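Side-chain contacts in POP2 (Saccharomyces cerevisiae, PDB 1UOC), which is a 3'-exoribonuclease preferring poly(A) and probably a catalytic subunit of the CCR4-NOT mRNA deadenylase, here as its RNase D domain: residues S26-I31 and F139-L144; N77-G82 and E129-L134; N172-D177 and H191-N196. All blocks are in the same frame, centred on the assembly; numbering follows the deposited sequence.

Contact 1: S26-I31 and F139-L144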
loop_
_atom_site.group_PDB
_atom_site.type_symbol
_atom_site.label_atom_id
_atom_site.label_comp_id
_atom_site.label_asym_id
_atom_site.label_seq_id
_atom_site.Cartn_x
_atom_site.Cartn_y
_atom_site.Cartn_z
ATOM N N SER A 26 -14.241 6.550 -13.550
ATOM C CA SER A 26 -13.401 6.670 -14.728
ATOM C C SER A 26 -11.961 6.260 -14.426
ATOM O O SER A 26 -11.293 5.661 -15.271
ATOM C CB SER A 26 -13.453 8.102 -15.271
ATOM O OG SER A 26 -13.165 9.039 -14.261
ATOM N N GLU A 27 -11.480 6.562 -13.222
ATOM C CA GLU A 27 -10.108 6.180 -12.860
ATOM C C GLU A 27 -10.008 4.672 -12.694
ATOM O O GLU A 27 -8.985 4.068 -13.032
ATOM C CB GLU A 27 -9.655 6.880 -11.572
ATOM C CG GLU A 27 -9.573 8.389 -11.715
ATOM C CD GLU A 27 -8.677 8.841 -12.860
ATOM O OE1 GLU A 27 -8.862 9.986 -13.323
ATOM O OE2 GLU A 27 -7.783 8.077 -13.292
ATOM N N PHE A 28 -11.068 4.055 -12.178
ATOM C CA PHE A 28 -11.049 2.617 -12.021
ATOM C C PHE A 28 -11.154 1.944 -13.383
ATOM O O PHE A 28 -10.735 0.799 -13.554
ATOM C CB PHE A 28 -12.169 2.142 -11.106
ATOM C CG PHE A 28 -11.675 1.675 -9.774
ATOM C CD1 PHE A 28 -11.712 2.511 -8.668
ATOM C CD2 PHE A 28 -11.062 0.426 -9.651
ATOM C CE1 PHE A 28 -11.140 2.115 -7.459
ATOM C CE2 PHE A 28 -10.489 0.026 -8.449
ATOM C CZ PHE A 28 -10.528 0.876 -7.349
ATOM N N ALA A 29 -11.699 2.661 -14.362
ATOM C CA ALA A 29 -11.803 2.107 -15.712
ATOM C C ALA A 29 -10.378 2.035 -16.275
ATOM O O ALA A 29 -10.012 1.063 -16.933
ATOM C CB ALA A 29 -12.684 2.992 -16.584
ATOM N N VAL A 30 -9.575 3.064 -15.996
ATOM C CA VAL A 30 -8.180 3.104 -16.445
ATOM C C VAL A 30 -7.350 2.037 -15.727
ATOM O O VAL A 30 -6.532 1.363 -16.341
ATOM C CB VAL A 30 -7.535 4.486 -16.170
ATOM C CG1 VAL A 30 -6.038 4.440 -16.486
ATOM C CG2 VAL A 30 -8.227 5.562 -17.002
ATOM N N ILE A 31 -7.557 1.890 -14.420
ATOM C CA ILE A 31 -6.826 0.888 -13.643
ATOM C C ILE A 31 -7.097 -0.492 -14.244
ATOM O O ILE A 31 -6.196 -1.293 -14.459
ATOM C CB ILE A 31 -7.296 0.896 -12.161
ATOM C CG1 ILE A 31 -6.816 2.179 -11.479
ATOM C CG2 ILE A 31 -6.775 -0.354 -11.423
ATOM C CD1 ILE A 31 -7.411 2.407 -10.097
ATOM N N PHE A 139 -17.543 1.996 0.781
ATOM C CA PHE A 139 -18.139 0.758 0.273
ATOM C C PHE A 139 -18.094 0.729 -1.261
ATOM O O PHE A 139 -17.799 -0.302 -1.867
ATOM C CB PHE A 139 -19.597 0.602 0.723
ATOM C CG PHE A 139 -20.272 -0.610 0.133
ATOM C CD1 PHE A 139 -19.939 -1.888 0.574
ATOM C CD2 PHE A 139 -21.182 -0.484 -0.919
ATOM C CE1 PHE A 139 -20.498 -3.025 -0.023
ATOM C CE2 PHE A 139 -21.747 -1.621 -1.525
ATOM C CZ PHE A 139 -21.402 -2.886 -1.077
ATOM N N GLU A 140 -18.399 1.866 -1.878
ATOM C CA GLU A 140 -18.398 1.988 -3.331
ATOM C C GLU A 140 -17.006 1.692 -3.861
ATOM O O GLU A 140 -16.848 1.032 -4.888
ATOM C CB GLU A 140 -18.811 3.405 -3.731
ATOM C CG GLU A 140 -19.805 3.467 -4.872
ATOM C CD GLU A 140 -20.334 4.875 -5.116
ATOM O OE1 GLU A 140 -20.924 5.463 -4.181
ATOM O OE2 GLU A 140 -20.163 5.392 -6.245
ATOM N N PHE A 141 -16.000 2.196 -3.143
ATOM C CA PHE A 141 -14.604 1.993 -3.505
ATOM C C PHE A 141 -14.247 0.520 -3.418
ATOM O O PHE A 141 -13.653 -0.031 -4.343
ATOM C CB PHE A 141 -13.676 2.785 -2.568
ATOM C CG PHE A 141 -12.211 2.433 -2.717
ATOM C CD1 PHE A 141 -11.422 3.047 -3.692
ATOM C CD2 PHE A 141 -11.638 1.439 -1.917
ATOM C CE1 PHE A 141 -10.087 2.678 -3.875
ATOM C CE2 PHE A 141 -10.308 1.063 -2.090
ATOM C CZ PHE A 141 -9.530 1.687 -3.079
ATOM N N SER A 142 -14.612 -0.120 -2.309
ATOM C CA SER A 142 -14.281 -1.527 -2.122
ATOM C C SER A 142 -14.932 -2.380 -3.203
ATOM O O SER A 142 -14.343 -3.348 -3.675
ATOM C CB SER A 142 -14.705 -2.005 -0.721
ATOM O OG SER A 142 -16.045 -2.464 -0.695
ATOM N N GLN A 143 -16.142 -2.017 -3.603
ATOM C CA GLN A 143 -16.837 -2.775 -4.633
ATOM C C GLN A 143 -16.059 -2.664 -5.950
ATOM O O GLN A 143 -15.868 -3.652 -6.646
ATOM C CB GLN A 143 -18.264 -2.251 -4.804
ATOM C CG GLN A 143 -19.164 -3.169 -5.621
ATOM C CD GLN A 143 -19.334 -4.547 -4.989
ATOM O OE1 GLN A 143 -19.733 -4.667 -3.822
ATOM N NE2 GLN A 143 -19.037 -5.594 -5.760
ATOM N N LEU A 144 -15.607 -1.459 -6.288
ATOM C CA LEU A 144 -14.840 -1.268 -7.512
ATOM C C LEU A 144 -13.509 -2.042 -7.455
ATOM O O LEU A 144 -13.015 -2.540 -8.478
ATOM C CB LEU A 144 -14.582 0.219 -7.736
ATOM C CG LEU A 144 -15.785 1.017 -8.256
ATOM C CD1 LEU A 144 -15.442 2.505 -8.421
ATOM C CD2 LEU A 144 -16.203 0.434 -9.587
#

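Contact 2: N77-G82 and E129-L134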
loop_
_atom_site.group_PDB
_atom_site.type_symbol
_atom_site.label_atom_id
_atom_site.label_comp_id
_atom_site.label_asym_id
_atom_site.label_seq_id
_atom_site.Cartn_x
_atom_site.Cartn_y
_atom_site.Cartn_z
ATOM N N ASN A 77 -10.769 4.804 10.590
ATOM C CA ASN A 77 -11.436 5.148 9.340
ATOM C C ASN A 77 -10.437 5.741 8.350
ATOM O O ASN A 77 -9.693 6.674 8.665
ATOM C CB ASN A 77 -12.614 6.105 9.589
ATOM C CG ASN A 77 -12.264 7.259 10.518
ATOM O OD1 ASN A 77 -11.767 7.052 11.634
ATOM N ND2 ASN A 77 -12.544 8.484 10.071
ATOM N N PRO A 78 -10.406 5.194 7.130
ATOM C CA PRO A 78 -9.507 5.633 6.062
ATOM C C PRO A 78 -9.845 7.034 5.572
ATOM O O PRO A 78 -11.004 7.343 5.319
ATOM C CB PRO A 78 -9.730 4.593 4.958
ATOM C CG PRO A 78 -10.619 3.531 5.585
ATOM C CD PRO A 78 -11.414 4.270 6.596
ATOM N N ILE A 79 -8.829 7.874 5.438
ATOM C CA ILE A 79 -9.032 9.223 4.948
ATOM C C ILE A 79 -8.417 9.271 3.539
ATOM O O ILE A 79 -8.916 9.954 2.643
ATOM C CB ILE A 79 -8.359 10.259 5.898
ATOM C CG1 ILE A 79 -8.679 11.688 5.447
ATOM C CG2 ILE A 79 -6.877 10.064 5.931
ATOM C CD1 ILE A 79 -10.086 12.136 5.793
ATOM N N GLN A 80 -7.333 8.524 3.353
ATOM C CA GLN A 80 -6.647 8.458 2.065
ATOM C C GLN A 80 -6.054 7.073 1.828
ATOM O O GLN A 80 -5.723 6.345 2.775
ATOM C CB GLN A 80 -5.520 9.494 1.990
ATOM C CG GLN A 80 -5.969 10.901 1.649
ATOM C CD GLN A 80 -4.826 11.901 1.654
ATOM O OE1 GLN A 80 -4.946 12.995 1.097
ATOM N NE2 GLN A 80 -3.717 11.539 2.290
ATOM N N LEU A 81 -5.927 6.716 0.554
ATOM C CA LEU A 81 -5.355 5.444 0.171
ATOM C C LEU A 81 -4.708 5.589 -1.202
ATOM O O LEU A 81 -5.311 6.115 -2.125
ATOM C CB LEU A 81 -6.438 4.359 0.159
ATOM C CG LEU A 81 -6.046 2.914 -0.165
ATOM C CD1 LEU A 81 -7.124 1.971 0.357
ATOM C CD2 LEU A 81 -5.861 2.729 -1.671
ATOM N N GLY A 82 -3.469 5.133 -1.325
ATOM C CA GLY A 82 -2.778 5.220 -2.596
ATOM C C GLY A 82 -2.550 3.875 -3.272
ATOM O O GLY A 82 -2.349 2.864 -2.607
ATOM N N GLU A 129 -12.363 20.065 4.022
ATOM C CA GLU A 129 -13.583 20.483 3.346
ATOM C C GLU A 129 -13.805 19.729 2.036
ATOM O O GLU A 129 -14.939 19.473 1.635
ATOM C CB GLU A 129 -13.570 21.987 3.086
ATOM C CG GLU A 129 -14.939 22.503 2.677
ATOM C CD GLU A 129 -15.042 24.010 2.693
ATOM O OE1 GLU A 129 -16.163 24.510 2.921
ATOM O OE2 GLU A 129 -14.015 24.692 2.471
ATOM N N LYS A 130 -12.716 19.385 1.364
ATOM C CA LYS A 130 -12.807 18.641 0.119
ATOM C C LYS A 130 -13.265 17.216 0.421
ATOM O O LYS A 130 -13.996 16.612 -0.360
ATOM C CB LYS A 130 -11.443 18.608 -0.579
ATOM C CG LYS A 130 -10.966 19.948 -1.110
ATOM C CD LYS A 130 -9.660 19.759 -1.858
ATOM C CE LYS A 130 -9.211 21.036 -2.553
ATOM N NZ LYS A 130 -7.833 20.880 -3.112
ATOM N N HIS A 131 -12.837 16.685 1.563
ATOM C CA HIS A 131 -13.190 15.326 1.961
ATOM C C HIS A 131 -14.653 15.213 2.341
ATOM O O HIS A 131 -15.309 14.202 2.075
ATOM C CB HIS A 131 -12.305 14.875 3.123
ATOM C CG HIS A 131 -10.946 14.415 2.695
ATOM N ND1 HIS A 131 -10.688 13.115 2.311
ATOM C CD2 HIS A 131 -9.781 15.088 2.540
ATOM C CE1 HIS A 131 -9.427 13.011 1.936
ATOM N NE2 HIS A 131 -8.853 14.195 2.063
ATOM N N GLU A 132 -15.157 16.269 2.966
ATOM C CA GLU A 132 -16.542 16.330 3.391
ATOM C C GLU A 132 -17.495 16.420 2.202
ATOM O O GLU A 132 -18.531 15.764 2.183
ATOM C CB GLU A 132 -16.751 17.541 4.315
ATOM C CG GLU A 132 -18.205 17.989 4.430
ATOM C CD GLU A 132 -18.379 19.265 5.242
ATOM O OE1 GLU A 132 -17.617 20.232 5.022
ATOM O OE2 GLU A 132 -19.295 19.304 6.094
ATOM N N ASN A 133 -17.144 17.220 1.206
ATOM C CA ASN A 133 -18.034 17.395 0.064
ATOM C C ASN A 133 -17.748 16.574 -1.184
ATOM O O ASN A 133 -18.629 16.420 -2.027
ATOM C CB ASN A 133 -18.095 18.875 -0.328
ATOM C CG ASN A 133 -18.517 19.763 0.819
ATOM O OD1 ASN A 133 -19.465 19.456 1.548
ATOM N ND2 ASN A 133 -17.821 20.884 0.982
ATOM N N LEU A 134 -16.536 16.054 -1.325
ATOM C CA LEU A 134 -16.229 15.276 -2.518
ATOM C C LEU A 134 -15.582 13.935 -2.214
ATOM O O LEU A 134 -15.272 13.176 -3.123
ATOM C CB LEU A 134 -15.325 16.090 -3.440
ATOM C CG LEU A 134 -15.906 17.445 -3.858
ATOM C CD1 LEU A 134 -14.955 18.134 -4.788
ATOM C CD2 LEU A 134 -17.254 17.257 -4.532
#

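Contact 3: N172-D177 and H191-N196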
loop_
_atom_site.group_PDB
_atom_site.type_symbol
_atom_site.label_atom_id
_atom_site.label_comp_id
_atom_site.label_asym_id
_atom_site.label_seq_id
_atom_site.Cartn_x
_atom_site.Cartn_y
_atom_site.Cartn_z
ATOM N N ASN A 172 -11.062 -5.921 5.727
ATOM C CA ASN A 172 -12.199 -5.449 6.509
ATOM C C ASN A 172 -13.298 -4.816 5.651
ATOM O O ASN A 172 -14.488 -4.964 5.940
ATOM C CB ASN A 172 -11.726 -4.434 7.549
ATOM C CG ASN A 172 -12.793 -4.115 8.574
ATOM O OD1 ASN A 172 -12.862 -3.000 9.087
ATOM N ND2 ASN A 172 -13.623 -5.099 8.888
ATOM N N ILE A 173 -12.896 -4.101 4.604
ATOM C CA ILE A 173 -13.859 -3.452 3.724
ATOM C C ILE A 173 -14.332 -4.400 2.628
ATOM O O ILE A 173 -15.515 -4.430 2.289
ATOM C CB ILE A 173 -13.270 -2.180 3.072
ATOM C CG1 ILE A 173 -12.064 -2.531 2.204
ATOM C CG2 ILE A 173 -12.866 -1.197 4.145
ATOM C CD1 ILE A 173 -11.491 -1.345 1.438
ATOM N N LEU A 174 -13.406 -5.180 2.081
ATOM C CA LEU A 174 -13.737 -6.136 1.025
ATOM C C LEU A 174 -14.724 -7.195 1.497
ATOM O O LEU A 174 -15.481 -7.742 0.698
ATOM C CB LEU A 174 -12.471 -6.828 0.510
ATOM C CG LEU A 174 -11.545 -6.032 -0.407
ATOM C CD1 LEU A 174 -10.251 -6.808 -0.625
ATOM C CD2 LEU A 174 -12.248 -5.764 -1.733
ATOM N N MET A 175 -14.708 -7.487 2.792
ATOM C CA MET A 175 -15.602 -8.495 3.349
ATOM C C MET A 175 -16.875 -7.876 3.909
ATOM O O MET A 175 -17.016 -6.649 3.941
ATOM C CB MET A 175 -14.886 -9.304 4.440
ATOM C CG MET A 175 -13.740 -10.166 3.915
ATOM S SD MET A 175 -13.038 -11.290 5.148
ATOM C CE MET A 175 -14.302 -12.540 5.189
ATOM N N ASN A 176 -17.797 -8.737 4.340
ATOM C CA ASN A 176 -19.082 -8.307 4.893
ATOM C C ASN A 176 -18.881 -7.698 6.280
ATOM O O ASN A 176 -19.704 -7.899 7.171
ATOM C CB ASN A 176 -20.040 -9.503 5.004
ATOM C CG ASN A 176 -19.885 -10.495 3.857
ATOM O OD1 ASN A 176 -18.892 -11.228 3.780
ATOM N ND2 ASN A 176 -20.866 -10.520 2.960
ATOM N N ASP A 177 -17.794 -6.948 6.444
ATOM C CA ASP A 177 -17.426 -6.324 7.713
ATOM C C ASP A 177 -17.261 -7.409 8.779
ATOM O O ASP A 177 -17.012 -7.123 9.951
ATOM C CB ASP A 177 -18.462 -5.255 8.134
ATOM C CG ASP A 177 -19.577 -5.793 9.046
ATOM O OD1 ASP A 177 -20.411 -4.970 9.487
ATOM O OD2 ASP A 177 -19.641 -7.008 9.331
ATOM N N HIS A 191 -4.639 -14.420 1.934
ATOM C CA HIS A 191 -4.048 -15.162 0.821
ATOM C C HIS A 191 -5.071 -15.402 -0.286
ATOM O O HIS A 191 -4.705 -15.512 -1.450
ATOM C CB HIS A 191 -3.447 -16.500 1.283
ATOM C CG HIS A 191 -2.267 -16.351 2.199
ATOM N ND1 HIS A 191 -1.246 -15.452 1.964
ATOM C CD2 HIS A 191 -1.941 -16.995 3.346
ATOM C CE1 HIS A 191 -0.343 -15.551 2.925
ATOM N NE2 HIS A 191 -0.739 -16.481 3.776
ATOM N N GLN A 192 -6.351 -15.466 0.069
ATOM C CA GLN A 192 -7.410 -15.677 -0.923
ATOM C C GLN A 192 -7.645 -14.425 -1.773
ATOM O O GLN A 192 -7.862 -14.529 -2.976
ATOM C CB GLN A 192 -8.718 -16.092 -0.233
ATOM C CG GLN A 192 -8.702 -17.521 0.336
ATOM C CD GLN A 192 -8.306 -18.536 -0.721
ATOM O OE1 GLN A 192 -8.696 -18.419 -1.878
ATOM N NE2 GLN A 192 -7.534 -19.531 -0.330
ATOM N N TYR A 193 -7.602 -13.245 -1.150
ATOM C CA TYR A 193 -7.791 -11.992 -1.884
ATOM C C TYR A 193 -6.520 -11.539 -2.584
ATOM O O TYR A 193 -6.574 -10.916 -3.648
ATOM C CB TYR A 193 -8.264 -10.873 -0.953
ATOM C CG TYR A 193 -9.720 -10.986 -0.563
ATOM C CD1 TYR A 193 -10.089 -11.246 0.752
ATOM C CD2 TYR A 193 -10.733 -10.850 -1.522
ATOM C CE1 TYR A 193 -11.432 -11.375 1.107
ATOM C CE2 TYR A 193 -12.069 -10.973 -1.176
ATOM C CZ TYR A 193 -12.411 -11.238 0.137
ATOM O OH TYR A 193 -13.736 -11.383 0.473
ATOM N N MET A 194 -5.373 -11.847 -1.986
ATOM C CA MET A 194 -4.090 -11.458 -2.570
ATOM C C MET A 194 -3.173 -12.667 -2.569
ATOM O O MET A 194 -2.301 -12.803 -1.705
ATOM C CB MET A 194 -3.437 -10.326 -1.758
ATOM C CG MET A 194 -4.290 -9.094 -1.590
ATOM S SD MET A 194 -3.389 -7.750 -0.798
ATOM C CE MET A 194 -2.841 -8.580 0.651
ATOM N N PRO A 195 -3.372 -13.574 -3.536
ATOM C CA PRO A 195 -2.583 -14.806 -3.682
ATOM C C PRO A 195 -1.104 -14.597 -4.003
ATOM O O PRO A 195 -0.318 -15.546 -4.003
ATOM C CB PRO A 195 -3.321 -15.557 -4.798
ATOM C CG PRO A 195 -3.914 -14.430 -5.632
ATOM C CD PRO A 195 -4.415 -13.479 -4.575
ATOM N N ASN A 196 -0.722 -13.356 -4.268
ATOM C CA ASN A 196 0.670 -13.067 -4.610
ATOM C C ASN A 196 1.036 -11.696 -4.055
ATOM O O ASN A 196 0.682 -10.673 -4.633
ATOM C CB ASN A 196 0.818 -13.096 -6.141
ATOM C CG ASN A 196 2.257 -13.033 -6.603
ATOM O OD1 ASN A 196 3.183 -12.900 -5.803
ATOM N ND2 ASN A 196 2.452 -13.122 -7.912
#

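Contact 1: S26-I31 and F139-L144
The ring of Phe28, on helix 24-34, points an edge at the face of Phe141, on helix 138-146. The pair is an offset edge-to-face stack: the centroids lie 5.7 Å apart and the planes meet at 70°. The closest atoms of the two rings are Phe28 CE1 and Phe141 CE1, 3.8 Å from each other. Leu144 comes to the same ring from a different direction, over its face. Its CB stands 3.7 Å from the centroid of the Phe28 ring and only 9° off the normal, a CH-pi contact, while Leu144 CD1 reaches Phe28 CD1 at 3.7 Å. Ile31 CD1 covers the opposite face, 4.1 Å above the plane of the Phe28 ring, so the phenyl is held between two aliphatic groups. On Phe141, CG lies anti to the backbone N (chi1 169°), which carries the ring off its helix to Phe28 and to Phe102 of strand 99-103. An alanine at Phe28 is likely to open a gap between the helices, leaving Leu144 CB and Ile31 CD1 without the ring that separates them. This patch of the DEDD nuclease domain holds by shape and aromatic geometry, while Glu140 OE2 and Tyr25 OH add a hydrogen bond between the same helices.

Contact 2: N77-G82 and E129-L134
Ile79 lays its CD1 over a face of the His131 imidazole, 3.9 Å from the ring centroid and 22° off the normal, in a CH-pi contact displaced toward the rim. The isoleucine sits at a classic beta bulge in strand 77-86 of the central sheet of this RNase H-like fold: Ile79 and Gln80 both face Glu46 of the adjoining strand, and both have backbone hydrogen bonds to it. Glu46 is a predicted ligand of the catalytic divalent metal, and the side chain of Ile79 lies about 4 Å from that of Glu46, so the bulge borders the probable active site.

His131 reaches the strand from helix 128-134. Its CG is anti to the carbonyl carbon (chi1 -80°), and the imidazole bridges from the helix to the bulge, crossing the Ile79 side chain at about a right angle. Gln80 meets the ring differently, at its edge, where the methylene CG lies 4.1 Å from His131 CE1. Beyond the two segments, ND1 is hydrogen-bonded to the backbone O of Phe104, which ties the helix to the chain following strand 99-103 and should limit rotation of the imidazole; Trp20 adds an edge-to-face ring contact. The closest approach between the segments involves a backbone atom: Ile79 O lies 3.2 Å from His131 CE1.

Contact 3: N172-D177 and H191-N196
Tyr193 takes Leu174 over one ring face and Met175 beside its phenolic end, joining the C-terminal ends of helices 165-174 and 183-193 in this RNase H-like nuclease fold. Leu174 CD1 lies 4.1 Å above the ring plane, offset toward the rim, with Tyr193 CD2 its nearest ring atom at 4.2 Å. The leucine and tyrosine side chains run antiparallel alongside one another. Met175 touches through its methylene CG, 3.8 Å from Tyr193 CE1, and crosses the tyrosine obliquely.

Both helices end beside the contact: helical torsions stop at Met175 in one chain segment and at Met194, immediately after Tyr193, in the other. On Tyr193, CG is anti to the carbonyl carbon (chi1 -76°), and the ring extends from its helix toward Leu174. Farther out, Met146 of helix 138-146 and Met151 pack against both Leu174 and Tyr193. A bound xenon also touches Tyr193, consistent with the apolar surroundings that this noble gas commonly occupies. At the far end of the ring, the phenolic OH of Tyr193 stands 3.7 Å from Met175 CG.

In the fold
All touching residues of contact 2 are buried, as are two of three in contact 1; contact 3 is only partly buried, one of three. Contacts 1 and 3 pair helices, whereas contact 2 sets a helix against the central sheet. No hydrogen bond spans any of the three pairs, but their ring chemistry differs: phenylalanine rings in contact 1, an imidazole with a polar tie elsewhere in contact 2, and a phenol among aliphatic chains in contact 3. Helix 138-146, a partner in contact 1, also touches segments of contacts 2 and 3: Phe141 CZ lies 4.1 Å from Leu81 CD2 of 77-82, and Ser142 O lies 3.7 Å from Leu174 CD2. Contacts 2 and 3 do not touch.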